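Local structure of alginate lyase (Chitinophaga sp. MD30, 6KCW) at residues 26-38 / 55-67. The protein cleaves the polysaccharide alginate as a bacterial lyase of polysaccharide lyase family 36. Numbering follows the deposited sequence.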
loop_
_atom_site.group_PDB
_atom_site.type_symbol
_atom_site.label_atom_id
_atom_site.label_comp_id
_atom_site.label_asym_id
_atom_site.label_seq_id
_atom_site.Cartn_x
_atom_site.Cartn_y
_atom_site.Cartn_z
ATOM N N ASP A 26 6.219 10.581 -13.687
ATOM C CA ASP A 26 4.775 10.437 -13.506
ATOM C C ASP A 26 4.341 10.730 -12.075
ATOM O O ASP A 26 3.315 11.383 -11.850
ATOM C CB ASP A 26 4.348 9.026 -13.894
ATOM C CG ASP A 26 4.524 8.764 -15.359
ATOM O OD1 ASP A 26 4.154 9.667 -16.134
ATOM O OD2 ASP A 26 5.032 7.681 -15.733
ATOM N N PHE A 27 5.091 10.225 -11.127
ATOM C CA PHE A 27 4.773 10.382 -9.742
ATOM C C PHE A 27 5.333 11.652 -9.179
ATOM O O PHE A 27 4.888 12.106 -8.173
ATOM C CB PHE A 27 5.338 9.215 -8.970
ATOM C CG PHE A 27 4.640 7.922 -9.222
ATOM C CD1 PHE A 27 3.589 7.541 -8.449
ATOM C CD2 PHE A 27 5.074 7.075 -10.185
ATOM C CE1 PHE A 27 2.961 6.363 -8.656
ATOM C CE2 PHE A 27 4.453 5.895 -10.406
ATOM C CZ PHE A 27 3.394 5.533 -9.637
ATOM N N GLY A 28 6.323 12.224 -9.822
ATOM C CA GLY A 28 6.927 13.444 -9.331
ATOM C C GLY A 28 8.191 13.107 -8.601
ATOM O O GLY A 28 9.158 13.779 -8.700
ATOM N N ASN A 29 8.167 12.028 -7.861
ATOM C CA ASN A 29 9.323 11.571 -7.153
ATOM C C ASN A 29 9.100 10.115 -6.820
ATOM O O ASN A 29 7.984 9.728 -6.668
ATOM C CB ASN A 29 9.651 12.458 -5.946
ATOM C CG ASN A 29 8.633 12.374 -4.853
ATOM O OD1 ASN A 29 8.692 11.506 -4.027
ATOM N ND2 ASN A 29 7.721 13.300 -4.833
ATOM N N ALA A 30 10.166 9.325 -6.745
ATOM C CA ALA A 30 10.116 7.884 -6.457
ATOM C C ALA A 30 11.513 7.441 -6.106
ATOM O O ALA A 30 12.255 7.046 -6.971
ATOM C CB ALA A 30 9.645 7.136 -7.677
ATOM N N GLY A 31 11.881 7.483 -4.838
ATOM C CA GLY A 31 13.263 7.256 -4.462
ATOM C C GLY A 31 13.693 5.853 -4.080
ATOM O O GLY A 31 14.649 5.687 -3.310
ATOM N N GLY A 32 13.021 4.831 -4.598
ATOM C CA GLY A 32 13.478 3.480 -4.334
ATOM C C GLY A 32 13.380 2.578 -5.541
ATOM O O GLY A 32 13.625 1.368 -5.454
ATOM N N TRP A 33 13.046 3.176 -6.684
ATOM C CA TRP A 33 12.610 2.407 -7.836
ATOM C C TRP A 33 13.716 1.508 -8.376
ATOM O O TRP A 33 14.883 1.899 -8.466
ATOM C CB TRP A 33 12.120 3.344 -8.937
ATOM C CG TRP A 33 11.023 2.765 -9.710
ATOM C CD1 TRP A 33 11.132 1.926 -10.774
ATOM C CD2 TRP A 33 9.622 2.963 -9.489
ATOM N NE1 TRP A 33 9.883 1.595 -11.245
ATOM C CE2 TRP A 33 8.936 2.217 -10.469
ATOM C CE3 TRP A 33 8.879 3.704 -8.567
ATOM C CZ2 TRP A 33 7.543 2.184 -10.547
ATOM C CZ3 TRP A 33 7.491 3.671 -8.651
ATOM C CH2 TRP A 33 6.843 2.914 -9.632
ATOM N N ASN A 34 13.317 0.300 -8.766
ATOM C CA ASN A 34 14.197 -0.717 -9.326
ATOM C C ASN A 34 13.580 -1.082 -10.675
ATOM O O ASN A 34 12.713 -1.960 -10.739
ATOM C CB ASN A 34 14.301 -1.910 -8.383
ATOM C CG ASN A 34 15.322 -2.919 -8.824
ATOM O OD1 ASN A 34 15.525 -3.140 -10.019
ATOM N ND2 ASN A 34 15.961 -3.569 -7.855
ATOM N N GLN A 35 14.033 -0.411 -11.744
ATOM C CA GLN A 35 13.431 -0.588 -13.061
ATOM C C GLN A 35 13.452 -2.034 -13.524
ATOM O O GLN A 35 12.781 -2.364 -14.512
ATOM C CB GLN A 35 14.133 0.291 -14.104
ATOM C CG GLN A 35 15.478 0.824 -13.690
ATOM C CD GLN A 35 16.173 1.573 -14.810
ATOM O OE1 GLN A 35 15.934 1.312 -15.992
ATOM N NE2 GLN A 35 17.049 2.503 -14.443
ATOM N N SER A 36 14.194 -2.897 -12.830
ATOM C CA SER A 36 14.218 -4.316 -13.144
ATOM C C SER A 36 12.922 -5.017 -12.757
ATOM O O SER A 36 12.683 -6.140 -13.218
ATOM C CB SER A 36 15.416 -4.963 -12.434
ATOM O OG SER A 36 15.618 -6.306 -12.832
ATOM N N ARG A 37 12.083 -4.385 -11.924
ATOM C CA ARG A 37 10.812 -4.967 -11.504
ATOM C C ARG A 37 9.592 -4.167 -11.959
ATOM O O ARG A 37 8.465 -4.528 -11.597
ATOM C CB ARG A 37 10.761 -5.120 -9.980
ATOM C CG ARG A 37 12.087 -5.279 -9.285
ATOM C CD ARG A 37 12.333 -6.736 -8.964
ATOM N NE ARG A 37 13.731 -6.976 -8.694
ATOM C CZ ARG A 37 14.301 -6.730 -7.524
ATOM N NH1 ARG A 37 13.603 -6.231 -6.515
ATOM N NH2 ARG A 37 15.598 -6.963 -7.340
ATOM N N SER A 38 9.766 -3.092 -12.727
ATOM C CA SER A 38 8.640 -2.311 -13.219
ATOM C C SER A 38 8.605 -2.390 -14.735
ATOM O O SER A 38 9.607 -2.109 -15.405
ATOM C CB SER A 38 8.709 -0.859 -12.755
ATOM O OG SER A 38 9.993 -0.325 -12.994
ATOM N N SER A 55 11.139 -8.341 0.839
ATOM C CA SER A 55 11.314 -6.895 0.996
ATOM C C SER A 55 11.734 -6.174 -0.294
ATOM O O SER A 55 11.186 -6.435 -1.372
ATOM C CB SER A 55 12.171 -6.659 2.236
ATOM O OG SER A 55 12.697 -5.342 2.277
ATOM N N GLY A 56 12.708 -5.263 -0.192
ATOM C CA GLY A 56 13.280 -4.615 -1.356
ATOM C C GLY A 56 14.133 -5.526 -2.208
ATOM O O GLY A 56 14.287 -5.277 -3.408
ATOM N N ALA A 57 14.682 -6.585 -1.621
ATOM C CA ALA A 57 15.553 -7.472 -2.378
ATOM C C ALA A 57 14.815 -8.133 -3.527
ATOM O O ALA A 57 15.417 -8.429 -4.564
ATOM C CB ALA A 57 16.142 -8.534 -1.457
ATOM N N GLY A 58 13.520 -8.365 -3.377
ATOM C CA GLY A 58 12.796 -9.077 -4.411
ATOM C C GLY A 58 11.622 -8.325 -4.988
ATOM O O GLY A 58 11.028 -8.780 -5.970
ATOM N N GLY A 59 11.273 -7.178 -4.406
ATOM C CA GLY A 59 10.089 -6.445 -4.797
ATOM C C GLY A 59 10.415 -5.003 -5.140
ATOM O O GLY A 59 11.532 -4.666 -5.519
ATOM N N LEU A 60 9.413 -4.145 -4.979
ATOM C CA LEU A 60 9.552 -2.731 -5.301
ATOM C C LEU A 60 8.879 -1.923 -4.203
ATOM O O LEU A 60 7.661 -2.022 -4.005
ATOM C CB LEU A 60 8.953 -2.427 -6.678
ATOM C CG LEU A 60 8.764 -0.955 -7.058
ATOM C CD1 LEU A 60 10.099 -0.294 -7.304
ATOM C CD2 LEU A 60 7.884 -0.819 -8.283
ATOM N N ILE A 61 9.675 -1.130 -3.493
ATOM C CA ILE A 61 9.259 -0.458 -2.261
ATOM C C ILE A 61 9.637 1.011 -2.407
ATOM O O ILE A 61 10.799 1.384 -2.194
ATOM C CB ILE A 61 9.906 -1.067 -1.013
ATOM C CG1 ILE A 61 9.587 -2.559 -0.896
ATOM C CG2 ILE A 61 9.467 -0.314 0.253
ATOM C CD1 ILE A 61 10.053 -3.146 0.440
ATOM N N SER A 62 8.668 1.848 -2.779
ATOM C CA SER A 62 8.922 3.264 -2.996
ATOM C C SER A 62 7.950 4.093 -2.169
ATOM O O SER A 62 6.780 3.734 -2.022
ATOM C CB SER A 62 8.802 3.638 -4.486
ATOM O OG SER A 62 9.350 4.925 -4.742
ATOM N N ASN A 63 8.451 5.192 -1.619
ATOM C CA ASN A 63 7.644 6.154 -0.888
ATOM C C ASN A 63 7.595 7.433 -1.707
ATOM O O ASN A 63 8.628 8.071 -1.919
ATOM C CB ASN A 63 8.235 6.410 0.499
ATOM C CG ASN A 63 8.453 5.130 1.266
ATOM O OD1 ASN A 63 7.535 4.325 1.398
ATOM N ND2 ASN A 63 9.678 4.917 1.760
ATOM N N ILE A 64 6.407 7.809 -2.165
ATOM C CA ILE A 64 6.256 9.008 -2.980
ATOM C C ILE A 64 5.898 10.166 -2.060
ATOM O O ILE A 64 4.816 10.197 -1.466
ATOM C CB ILE A 64 5.206 8.838 -4.079
ATOM C CG1 ILE A 64 5.570 7.679 -5.002
ATOM C CG2 ILE A 64 5.125 10.108 -4.888
ATOM C CD1 ILE A 64 4.966 6.359 -4.607
ATOM N N ASP A 65 6.815 11.117 -1.955
ATOM C CA ASP A 65 6.595 12.358 -1.228
ATOM C C ASP A 65 5.415 13.138 -1.814
ATOM O O ASP A 65 5.451 13.569 -2.971
ATOM C CB ASP A 65 7.879 13.175 -1.319
ATOM C CG ASP A 65 8.016 14.191 -0.232
ATOM O OD1 ASP A 65 7.021 14.478 0.456
ATOM O OD2 ASP A 65 9.145 14.710 -0.090
ATOM N N VAL A 66 4.360 13.315 -1.023
ATOM C CA VAL A 66 3.206 14.084 -1.471
ATOM C C VAL A 66 3.093 15.324 -0.599
ATOM O O VAL A 66 3.639 15.397 0.504
ATOM C CB VAL A 66 1.889 13.283 -1.438
ATOM C CG1 VAL A 66 2.025 11.990 -2.229
ATOM C CG2 VAL A 66 1.468 13.019 0.012
ATOM N N SER A 67 2.399 16.323 -1.128
ATOM C CA SER A 67 2.159 17.534 -0.367
ATOM C C SER A 67 1.448 17.177 0.927
ATOM O O SER A 67 0.461 16.436 0.918
ATOM C CB SER A 67 1.330 18.506 -1.192
ATOM O OG SER A 67 0.919 19.598 -0.408
#
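Asn-29 docks its amide on the backbone of Asp-65, where the 26-38 loop runs antiparallel along strand 60-69, an edge of one of the two antiparallel sheets in this concanavalin-clan beta sandwich. Asn-29 OD1 accepts from Asp-65 N at 2.8 Å on a lone pair in its carbonyl plane, and Asn-29 ND2 gives a nearly straight bond (167°) to Asp-65 O, so both ends of the amide grip one residue as a neighbouring strand would. With an alanine in place of Asn-29, the N-H and C=O of Asp-65 would probably lose these mates, and this end of the loop would be held less firmly. Next to it, Phe-27 CD1 meets Ile-64 CG1 at 4.0 Å. Farther along, Leu-60 slides under the indole of Trp-33: CD1 makes a CH-pi contact 4.0 Å from the centroid of the five-membered ring, while CD2 covers the six-membered part near CZ2. Arg-37 bends at chi2 (-100°) to bring NH1 to the end of helix 55-58, with weak hydrogen bonds to Gly-56 O and Gly-59 O. In the second shell, Ala-1 O also accepts from Asn-29 ND2, and Met-209 and Phe-211 of strand 206-215 back Ile-64. The indole is pinned at its edge, Trp-33 NE1 donating in the ring plane to Ser-38 OG at 2.6 Å.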